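Long-range contacts in transcriptional regulator, ROK family (Vibrio cholerae O1 biovar eltor, PDB 1Z05), which probably binds DNA as a zinc-containing transcriptional regulator of carbohydrate metabolism, homologous to Mlc of Escherichia coli: residues A[217-225]-A[239-249]; A[360-371]-A[394-403]. All coordinates share one frame; numbering follows the deposited sequence. Where two conformers were deposited one is given.

Contact 1 of 2, residues A[217-225]-A[239-249]. With SO4 (sulfate ion), chain D; SO4 (sulfate ion), chain C.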
loop_
_atom_site.group_PDB
_atom_site.type_symbol
_atom_site.label_atom_id
_atom_site.label_comp_id
_atom_site.label_asym_id
_atom_site.label_seq_id
_atom_site.Cartn_x
_atom_site.Cartn_y
_atom_site.Cartn_z
ATOM N N ASP A 217 -14.577 6.711 -6.164
ATOM C CA ASP A 217 -14.247 7.560 -7.301
ATOM C C ASP A 217 -12.843 8.143 -7.289
ATOM O O ASP A 217 -12.217 8.235 -8.343
ATOM C CB ASP A 217 -15.313 8.647 -7.549
ATOM C CG ASP A 217 -15.540 9.570 -6.340
ATOM O OD1 ASP A 217 -14.937 9.364 -5.258
ATOM O OD2 ASP A 217 -16.343 10.520 -6.489
ATOM N N THR A 218 -12.349 8.534 -6.112
ATOM C CA THR A 218 -11.012 9.132 -6.008
ATOM C C THR A 218 -9.917 8.111 -6.342
ATOM O O THR A 218 -8.940 8.424 -7.032
ATOM C CB THR A 218 -10.776 9.758 -4.608
ATOM O OG1 THR A 218 -11.714 10.825 -4.412
ATOM C CG2 THR A 218 -9.348 10.322 -4.479
ATOM N N ARG A 219 -10.103 6.894 -5.848
ATOM C CA ARG A 219 -9.163 5.820 -6.078
ATOM C C ARG A 219 -9.160 5.392 -7.533
ATOM O O ARG A 219 -8.095 5.168 -8.102
ATOM C CB ARG A 219 -9.451 4.636 -5.150
ATOM C CG ARG A 219 -8.676 4.726 -3.839
ATOM C CD ARG A 219 -9.478 5.406 -2.750
ATOM N NE ARG A 219 -8.790 6.578 -2.222
ATOM C CZ ARG A 219 -9.382 7.542 -1.516
ATOM N NH1 ARG A 219 -10.674 7.489 -1.256
ATOM N NH2 ARG A 219 -8.681 8.579 -1.080
ATOM N N ALA A 220 -10.344 5.290 -8.131
ATOM C CA ALA A 220 -10.466 4.928 -9.544
ATOM C C ALA A 220 -9.948 6.041 -10.461
ATOM O O ALA A 220 -9.413 5.773 -11.540
ATOM C CB ALA A 220 -11.911 4.574 -9.888
ATOM N N TRP A 221 -10.112 7.288 -10.030
ATOM C CA TRP A 221 -9.563 8.420 -10.751
ATOM C C TRP A 221 -8.022 8.388 -10.750
ATOM O O TRP A 221 -7.395 8.629 -11.778
ATOM C CB TRP A 221 -10.129 9.713 -10.156
ATOM C CG TRP A 221 -9.695 11.000 -10.764
ATOM C CD1 TRP A 221 -9.048 11.198 -11.961
ATOM C CD2 TRP A 221 -9.914 12.298 -10.208
ATOM N NE1 TRP A 221 -8.821 12.540 -12.158
ATOM C CE2 TRP A 221 -9.348 13.239 -11.101
ATOM C CE3 TRP A 221 -10.520 12.760 -9.030
ATOM C CZ2 TRP A 221 -9.378 14.622 -10.853
ATOM C CZ3 TRP A 221 -10.549 14.138 -8.785
ATOM C CH2 TRP A 221 -9.985 15.048 -9.696
ATOM N N ALA A 222 -7.409 8.068 -9.615
ATOM C CA ALA A 222 -5.944 7.928 -9.578
ATOM C C ALA A 222 -5.471 6.864 -10.580
ATOM O O ALA A 222 -4.457 7.049 -11.246
ATOM C CB ALA A 222 -5.463 7.601 -8.176
ATOM N N LEU A 223 -6.214 5.761 -10.681
ATOM C CA LEU A 223 -5.944 4.723 -11.693
ATOM C C LEU A 223 -6.096 5.207 -13.132
ATOM O O LEU A 223 -5.277 4.854 -13.983
ATOM C CB LEU A 223 -6.818 3.483 -11.451
ATOM C CG LEU A 223 -6.558 2.231 -12.310
ATOM C CD1 LEU A 223 -5.150 1.675 -12.096
ATOM C CD2 LEU A 223 -7.597 1.148 -12.055
ATOM N N ALA A 224 -7.139 5.996 -13.413
ATOM C CA ALA A 224 -7.300 6.613 -14.726
ATOM C C ALA A 224 -6.145 7.541 -15.081
ATOM O O ALA A 224 -5.739 7.616 -16.233
ATOM C CB ALA A 224 -8.632 7.370 -14.831
ATOM N N GLU A 225 -5.622 8.259 -14.097
ATOM C CA GLU A 225 -4.467 9.109 -14.348
ATOM C C GLU A 225 -3.227 8.267 -14.695
ATOM O O GLU A 225 -2.451 8.631 -15.567
ATOM C CB GLU A 225 -4.218 10.063 -13.174
ATOM C CG GLU A 225 -5.329 11.120 -12.942
ATOM C CD GLU A 225 -5.520 12.126 -14.095
ATOM O OE1 GLU A 225 -4.550 12.458 -14.827
ATOM O OE2 GLU A 225 -6.665 12.600 -14.256
ATOM N N LEU A 239 -2.495 11.331 -6.420
ATOM C CA LEU A 239 -3.488 12.273 -6.921
ATOM C C LEU A 239 -4.183 12.909 -5.728
ATOM O O LEU A 239 -4.734 12.206 -4.878
ATOM C CB LEU A 239 -4.506 11.563 -7.828
ATOM C CG LEU A 239 -5.772 12.360 -8.203
ATOM C CD1 LEU A 239 -5.470 13.490 -9.172
ATOM C CD2 LEU A 239 -6.834 11.441 -8.774
ATOM N N ILE A 240 -4.147 14.237 -5.657
ATOM C CA ILE A 240 -4.866 14.954 -4.613
ATOM C C ILE A 240 -6.171 15.520 -5.150
ATOM O O ILE A 240 -6.183 16.389 -6.037
ATOM C CB ILE A 240 -4.010 16.065 -3.925
ATOM C CG1 ILE A 240 -2.650 15.503 -3.468
ATOM C CG2 ILE A 240 -4.805 16.717 -2.780
ATOM C CD1 ILE A 240 -2.730 14.476 -2.322
ATOM N N SER A 241 -7.266 14.991 -4.615
ATOM C CA SER A 241 -8.603 15.403 -4.995
ATOM C C SER A 241 -9.111 16.439 -4.005
ATOM O O SER A 241 -9.235 16.164 -2.815
ATOM C CB SER A 241 -9.546 14.199 -5.065
ATOM O OG SER A 241 -10.892 14.605 -5.272
ATOM N N ILE A 242 -9.390 17.632 -4.523
ATOM C CA ILE A 242 -9.897 18.742 -3.740
ATOM C C ILE A 242 -11.296 19.079 -4.253
ATOM O O ILE A 242 -11.451 19.602 -5.362
ATOM C CB ILE A 242 -8.961 19.984 -3.857
ATOM C CG1 ILE A 242 -7.513 19.584 -3.566
ATOM C CG2 ILE A 242 -9.432 21.122 -2.933
ATOM C CD1 ILE A 242 -6.471 20.355 -4.385
ATOM N N HIS A 243 -12.303 18.757 -3.444
ATOM C CA HIS A 243 -13.703 18.995 -3.787
ATOM C C HIS A 243 -14.488 19.212 -2.484
ATOM O O HIS A 243 -14.092 20.064 -1.670
ATOM C CB HIS A 243 -14.252 17.832 -4.627
ATOM C CG HIS A 243 -15.527 18.146 -5.352
ATOM N ND1 HIS A 243 -15.956 19.435 -5.593
ATOM C CD2 HIS A 243 -16.452 17.331 -5.914
ATOM C CE1 HIS A 243 -17.102 19.400 -6.251
ATOM N NE2 HIS A 243 -17.423 18.135 -6.462
ATOM N N HIS A 244 -15.577 18.463 -2.286
ATOM C CA HIS A 244 -16.317 18.471 -1.018
ATOM C C HIS A 244 -15.420 18.021 0.131
ATOM O O HIS A 244 -15.443 18.598 1.221
ATOM C CB HIS A 244 -17.539 17.556 -1.090
ATOM C CG HIS A 244 -18.525 17.939 -2.149
ATOM N ND1 HIS A 244 -19.449 18.948 -1.976
ATOM C CD2 HIS A 244 -18.741 17.439 -3.388
ATOM C CE1 HIS A 244 -20.188 19.055 -3.066
ATOM N NE2 HIS A 244 -19.779 18.150 -3.937
ATOM N N GLY A 245 -14.636 16.978 -0.131
ATOM C CA GLY A 245 -13.632 16.497 0.795
ATOM C C GLY A 245 -12.253 16.524 0.170
ATOM O O GLY A 245 -12.080 16.962 -0.974
ATOM N N LEU A 246 -11.267 16.076 0.942
ATOM C CA LEU A 246 -9.896 16.021 0.481
ATOM C C LEU A 246 -9.415 14.600 0.611
ATOM O O LEU A 246 -9.518 13.995 1.680
ATOM C CB LEU A 246 -9.004 16.985 1.277
ATOM C CG LEU A 246 -9.656 18.372 1.266
ATOM C CD1 LEU A 246 -10.192 18.762 2.653
ATOM C CD2 LEU A 246 -8.720 19.391 0.722
ATOM N N GLY A 247 -8.907 14.073 -0.494
ATOM C CA GLY A 247 -8.507 12.680 -0.567
ATOM C C GLY A 247 -7.294 12.522 -1.443
ATOM O O GLY A 247 -7.109 13.268 -2.411
ATOM N N ALA A 248 -6.452 11.564 -1.083
ATOM C CA ALA A 248 -5.321 11.209 -1.904
ATOM C C ALA A 248 -5.580 9.819 -2.478
ATOM O O ALA A 248 -5.953 8.898 -1.748
ATOM C CB ALA A 248 -4.051 11.217 -1.090
ATOM N N GLY A 249 -5.397 9.692 -3.786
ATOM C CA GLY A 249 -5.413 8.402 -4.452
ATOM C C GLY A 249 -3.958 8.050 -4.663
ATOM O O GLY A 249 -3.257 8.711 -5.425
HETATM S S SO4 D . -15.596 14.499 -2.949
HETATM O O1 SO4 D . -14.915 13.868 -4.077
HETATM O O2 SO4 D . -14.659 15.356 -2.235
HETATM O O3 SO4 D . -16.698 15.311 -3.454
HETATM O O4 SO4 D . -16.133 13.483 -2.051
HETATM S S SO4 C . -20.732 15.551 -7.409
HETATM O O1 SO4 C . -20.253 15.765 -8.770
HETATM O O2 SO4 C . -19.697 15.877 -6.441
HETATM O O3 SO4 C . -21.889 16.427 -7.227
HETATM O O4 SO4 C . -21.110 14.153 -7.229
HETATM O O HOH W 1 -12.849 12.527 -5.891
#
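L239 lays its CD2 methyl over one face of the W221 indole, a CH-pi contact 3.6 Å from the centroid of the five-membered ring and 17° off its normal. W221 has CG anti to the backbone N (chi1 -180°), which brings the end of the ring to L239 and S241. At the ring's edge, CZ3 meets S241 OG at 3.6 Å. Beside it, CG2 of T218 packs on S241 CB at 3.9 Å, while one water bridges T218 OG1, S241 OG and an oxygen of a bound sulfate. At G249, which has no side chain, the helix comes close: A222 CB lies 3.7 Å from G249 O. R219, bent at chi2 and chi3, doubles back to donate NH2 to A248 O (2.8 Å, N-H...O 174°); the oxygen lies in the guanidinium plane, yet the donor stands above the carbonyl plane. In the second shell, E266 forms a salt bridge with R219 NH1, E225 OE2 accepts from W221 NE1 and F401 N, and E225 OE1 from R400 N. Helix 217-228 thus meets the hairpin of strands 237-242 and 246-252 mainly by apolar packing; the buried R219 guanidinium probably has its charge balanced by E266, while E225 holds the indole under L239.

Contact 2 of 2, residues A[360-371]-A[394-403]; sequences KILIGGVINQAK and LKLVESRFYK
N368 and E398 stack their flat ends, amide against carboxylate with planes 28° apart, and N368 ND2 lies 3.4 Å from E398 CG; N368 OD1 is hydrogen-bonded to Y375 OH. The same ND2 donates to I363 O, whereas S399 N binds that oxygen from the opposite face of the carbonyl plane at 2.9 Å; two donors thus grip one acceptor at the last backbone bond between the two segments. E398, extended with CG anti to its backbone N (chi1 -171°), is crossed at about a right angle by K371, whose NZ forms a salt bridge to the anti lone pair of OE1 at 2.7 Å. Along the parallel strands, L362 and V397 run side by side, with CD2 and CG2 pressed to an unusually tight 3.2 Å. On the other sheet face, L396 CD1 slants across I361 and meets its CG2 at 3.5 Å. The Y402 ring offers a face to G365, whose backbone conformation calls for glycine, with CA 4.0 Å from the centroid, while V366 CG1 touches CE2 at 3.5 Å. Strand 395-398 is outermost, beside 360-364, whose other edge pairs with 237-242; helices 371-385 and 388-391 complete a beta-alpha-beta crossover. Helix 371-385 packs on I363, L396 and E398, helix 332-356 reaches I363 and L394, and helix 217-228 meets L362 on the opposite face, and S399 beyond the strand.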
loop_
_atom_site.group_PDB
_atom_site.type_symbol
_atom_site.label_atom_id
_atom_site.label_comp_id
_atom_site.label_asym_id
_atom_site.label_seq_id
_atom_site.Cartn_x
_atom_site.Cartn_y
_atom_site.Cartn_z
ATOM N N LYS A 360 5.634 11.547 -8.269
ATOM C CA LYS A 360 4.819 12.582 -8.908
ATOM C C LYS A 360 3.575 12.921 -8.105
ATOM O O LYS A 360 2.952 12.040 -7.507
ATOM C CB LYS A 360 4.425 12.143 -10.325
ATOM C CG LYS A 360 4.185 13.286 -11.290
ATOM C CD LYS A 360 4.051 12.740 -12.695
ATOM C CE LYS A 360 3.840 13.845 -13.698
ATOM N NZ LYS A 360 3.581 13.267 -15.037
ATOM N N ILE A 361 3.218 14.206 -8.103
ATOM C CA ILE A 361 2.011 14.688 -7.435
ATOM C C ILE A 361 1.078 15.294 -8.472
ATOM O O ILE A 361 1.479 16.190 -9.217
ATOM C CB ILE A 361 2.313 15.769 -6.345
ATOM C CG1 ILE A 361 3.365 15.283 -5.340
ATOM C CG2 ILE A 361 1.010 16.216 -5.645
ATOM C CD1 ILE A 361 2.997 14.017 -4.585
ATOM N N LEU A 362 -0.162 14.809 -8.512
ATOM C CA LEU A 362 -1.186 15.428 -9.357
ATOM C C LEU A 362 -2.253 16.088 -8.503
ATOM O O LEU A 362 -2.643 15.561 -7.459
ATOM C CB LEU A 362 -1.862 14.415 -10.289
ATOM C CG LEU A 362 -1.080 13.410 -11.135
ATOM C CD1 LEU A 362 -2.007 12.783 -12.165
ATOM C CD2 LEU A 362 0.088 14.040 -11.828
ATOM N N ILE A 363 -2.733 17.231 -8.980
ATOM C CA ILE A 363 -3.792 17.982 -8.330
ATOM C C ILE A 363 -5.041 17.951 -9.218
ATOM O O ILE A 363 -4.979 18.248 -10.407
ATOM C CB ILE A 363 -3.340 19.454 -8.061
ATOM C CG1 ILE A 363 -2.014 19.482 -7.263
ATOM C CG2 ILE A 363 -4.436 20.247 -7.363
ATOM C CD1 ILE A 363 -2.132 18.960 -5.806
ATOM N N GLY A 364 -6.166 17.570 -8.637
ATOM C CA GLY A 364 -7.424 17.550 -9.361
ATOM C C GLY A 364 -8.510 18.331 -8.648
ATOM O O GLY A 364 -8.628 18.273 -7.416
ATOM N N GLY A 365 -9.317 19.039 -9.427
ATOM C CA GLY A 365 -10.441 19.801 -8.886
ATOM C C GLY A 365 -10.577 21.143 -9.572
ATOM O O GLY A 365 -9.670 21.567 -10.295
ATOM N N VAL A 366 -11.706 21.814 -9.342
ATOM C CA VAL A 366 -11.980 23.110 -9.966
ATOM C C VAL A 366 -10.923 24.155 -9.583
ATOM O O VAL A 366 -10.651 25.090 -10.342
ATOM C CB VAL A 366 -13.431 23.629 -9.681
ATOM C CG1 VAL A 366 -14.473 22.642 -10.202
ATOM C CG2 VAL A 366 -13.652 23.887 -8.205
ATOM N N ILE A 367 -10.312 23.957 -8.416
ATOM C CA ILE A 367 -9.237 24.819 -7.915
ATOM C C ILE A 367 -8.040 24.951 -8.875
ATOM O O ILE A 367 -7.218 25.869 -8.739
ATOM C CB ILE A 367 -8.762 24.339 -6.513
ATOM C CG1 ILE A 367 -8.281 25.520 -5.673
ATOM C CG2 ILE A 367 -7.714 23.208 -6.628
ATOM C CD1 ILE A 367 -9.413 26.405 -5.176
ATOM N N ASN A 368 -7.940 24.046 -9.846
ATOM C CA ASN A 368 -6.909 24.147 -10.879
ATOM C C ASN A 368 -7.070 25.374 -11.794
ATOM O O ASN A 368 -6.148 25.724 -12.541
ATOM C CB ASN A 368 -6.811 22.858 -11.696
ATOM C CG ASN A 368 -6.002 21.790 -10.997
ATOM O OD1 ASN A 368 -4.950 22.068 -10.418
ATOM N ND2 ASN A 368 -6.484 20.550 -11.053
ATOM N N GLN A 369 -8.230 26.022 -11.719
ATOM C CA GLN A 369 -8.477 27.268 -12.450
ATOM C C GLN A 369 -7.693 28.441 -11.853
ATOM O O GLN A 369 -7.572 29.499 -12.472
ATOM C CB GLN A 369 -9.979 27.566 -12.511
ATOM C CG GLN A 369 -10.744 26.585 -13.403
ATOM C CD GLN A 369 -12.252 26.614 -13.199
ATOM O OE1 GLN A 369 -12.790 27.507 -12.545
ATOM N NE2 GLN A 369 -12.941 25.624 -13.765
ATOM N N ALA A 370 -7.154 28.237 -10.655
ATOM C CA ALA A 370 -6.255 29.200 -10.025
ATOM C C ALA A 370 -4.878 28.586 -9.744
ATOM O O ALA A 370 -4.182 29.013 -8.818
ATOM C CB ALA A 370 -6.879 29.736 -8.736
ATOM N N LYS A 371 -4.475 27.605 -10.555
ATOM C CA LYS A 371 -3.230 26.866 -10.300
ATOM C C LYS A 371 -1.966 27.728 -10.277
ATOM O O LYS A 371 -1.029 27.416 -9.547
ATOM C CB LYS A 371 -3.065 25.662 -11.240
ATOM C CG LYS A 371 -2.736 25.964 -12.694
ATOM C CD LYS A 371 -2.864 24.690 -13.517
ATOM C CE LYS A 371 -2.022 24.715 -14.767
ATOM N NZ LYS A 371 -2.054 23.373 -15.433
ATOM N N LEU A 394 10.437 16.541 -7.905
ATOM C CA LEU A 394 9.028 16.237 -7.735
ATOM C C LEU A 394 8.156 17.218 -8.503
ATOM O O LEU A 394 8.051 18.394 -8.150
ATOM C CB LEU A 394 8.668 16.216 -6.242
ATOM C CG LEU A 394 7.378 15.551 -5.759
ATOM C CD1 LEU A 394 7.170 14.168 -6.362
ATOM C CD2 LEU A 394 7.407 15.461 -4.248
ATOM N N LYS A 395 7.537 16.717 -9.570
ATOM C CA LYS A 395 6.629 17.522 -10.379
ATOM C C LYS A 395 5.286 17.648 -9.694
ATOM O O LYS A 395 4.738 16.648 -9.207
ATOM C CB LYS A 395 6.448 16.923 -11.780
ATOM C CG LYS A 395 7.172 17.676 -12.889
ATOM C CD LYS A 395 8.690 17.575 -12.759
ATOM C CE LYS A 395 9.395 18.088 -14.011
ATOM N NZ LYS A 395 9.234 17.140 -15.156
ATOM N N LEU A 396 4.787 18.884 -9.641
ATOM C CA LEU A 396 3.415 19.165 -9.219
ATOM C C LEU A 396 2.601 19.523 -10.457
ATOM O O LEU A 396 2.815 20.578 -11.049
ATOM C CB LEU A 396 3.393 20.323 -8.223
ATOM C CG LEU A 396 2.118 20.567 -7.420
ATOM C CD1 LEU A 396 1.982 19.527 -6.330
ATOM C CD2 LEU A 396 2.134 21.945 -6.801
ATOM N N VAL A 397 1.688 18.647 -10.872
ATOM C CA VAL A 397 0.958 18.894 -12.120
ATOM C C VAL A 397 -0.556 18.704 -12.023
ATOM O O VAL A 397 -1.060 17.962 -11.166
ATOM C CB VAL A 397 1.550 18.109 -13.350
ATOM C CG1 VAL A 397 3.075 18.233 -13.429
ATOM C CG2 VAL A 397 1.152 16.666 -13.341
ATOM N N GLU A 398 -1.268 19.388 -12.916
ATOM C CA GLU A 398 -2.712 19.239 -13.048
ATOM C C GLU A 398 -3.089 17.857 -13.605
ATOM O O GLU A 398 -2.439 17.340 -14.521
ATOM C CB GLU A 398 -3.276 20.349 -13.950
ATOM C CG GLU A 398 -4.794 20.399 -13.977
ATOM C CD GLU A 398 -5.362 21.487 -14.895
ATOM O OE1 GLU A 398 -4.603 22.391 -15.311
ATOM O OE2 GLU A 398 -6.583 21.433 -15.192
ATOM N N SER A 399 -4.150 17.273 -13.048
ATOM C CA SER A 399 -4.691 16.011 -13.534
ATOM C C SER A 399 -5.251 16.199 -14.939
ATOM O O SER A 399 -5.747 17.272 -15.267
ATOM C CB SER A 399 -5.804 15.518 -12.600
ATOM O OG SER A 399 -6.964 16.333 -12.726
ATOM N N ARG A 400 -5.172 15.155 -15.760
ATOM C CA ARG A 400 -5.783 15.159 -17.092
ATOM C C ARG A 400 -7.320 15.209 -17.020
ATOM O O ARG A 400 -7.965 15.931 -17.797
ATOM C CB ARG A 400 -5.308 13.925 -17.887
ATOM C CG ARG A 400 -6.038 13.637 -19.201
ATOM C CD ARG A 400 -5.850 14.720 -20.225
ATOM N NE ARG A 400 -6.556 14.441 -21.480
ATOM C CZ ARG A 400 -7.807 14.814 -21.752
ATOM N NH1 ARG A 400 -8.529 15.481 -20.856
ATOM N NH2 ARG A 400 -8.345 14.513 -22.927
ATOM N N PHE A 401 -7.898 14.458 -16.081
ATOM C CA PHE A 401 -9.350 14.350 -15.991
ATOM C C PHE A 401 -9.929 15.140 -14.832
ATOM O O PHE A 401 -9.272 15.332 -13.811
ATOM C CB PHE A 401 -9.782 12.876 -15.900
ATOM C CG PHE A 401 -9.232 12.016 -17.012
ATOM C CD1 PHE A 401 -9.647 12.208 -18.333
ATOM C CD2 PHE A 401 -8.276 11.031 -16.744
ATOM C CE1 PHE A 401 -9.132 11.423 -19.369
ATOM C CE2 PHE A 401 -7.759 10.240 -17.776
ATOM C CZ PHE A 401 -8.190 10.441 -19.084
ATOM N N TYR A 402 -11.153 15.623 -15.013
ATOM C CA TYR A 402 -11.964 16.116 -13.901
ATOM C C TYR A 402 -13.446 16.044 -14.213
ATOM O O TYR A 402 -14.214 15.495 -13.422
ATOM C CB TYR A 402 -11.593 17.543 -13.444
ATOM C CG TYR A 402 -12.469 17.985 -12.279
ATOM C CD1 TYR A 402 -12.331 17.390 -11.022
ATOM C CD2 TYR A 402 -13.465 18.950 -12.448
ATOM C CE1 TYR A 402 -13.150 17.753 -9.958
ATOM C CE2 TYR A 402 -14.291 19.327 -11.382
ATOM C CZ TYR A 402 -14.122 18.728 -10.140
ATOM O OH TYR A 402 -14.919 19.087 -9.073
ATOM N N LYS A 403 -13.844 16.600 -15.353
ATOM C CA LYS A 403 -15.249 16.571 -15.767
ATOM C C LYS A 403 -15.594 15.316 -16.570
ATOM O O LYS A 403 -16.756 15.096 -16.919
ATOM C CB LYS A 403 -15.635 17.845 -16.526
ATOM C CG LYS A 403 -15.914 19.036 -15.614
ATOM C CD LYS A 403 -15.841 20.359 -16.376
ATOM C CE LYS A 403 -16.148 21.554 -15.472
ATOM N NZ LYS A 403 -15.236 21.645 -14.291
HETATM O O HOH W 2 -8.626 18.944 -12.450
HETATM O O HOH W 3 -13.345 20.410 -7.280
HETATM O O HOH W 4 -0.147 21.465 -14.697
#

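How the contacts relate
The two contacts are centred 10 Å apart and belong to one five-stranded mixed sheet, ordered 255-256, 246-252, 237-242, 360-364, 395-398. Both segments of contact 1 precede those of contact 2 in the sequence, so sequentially separate segments become neighbours where strand 237-242 pairs with 360-364: I240 O lies 2.9 Å from G364 N, a probable hydrogen bond. Helix 217-228 also spans both, since W221 and E225 touch S399. Contact 1 therefore packs a helix on the sheet's antiparallel hairpin, whereas contact 2 adds its parallel edge. Such a 3-2-1-4-5 strand order, repeated in the chain's other sheet, fits the ASKHA-type fold to which the ROK family is assigned.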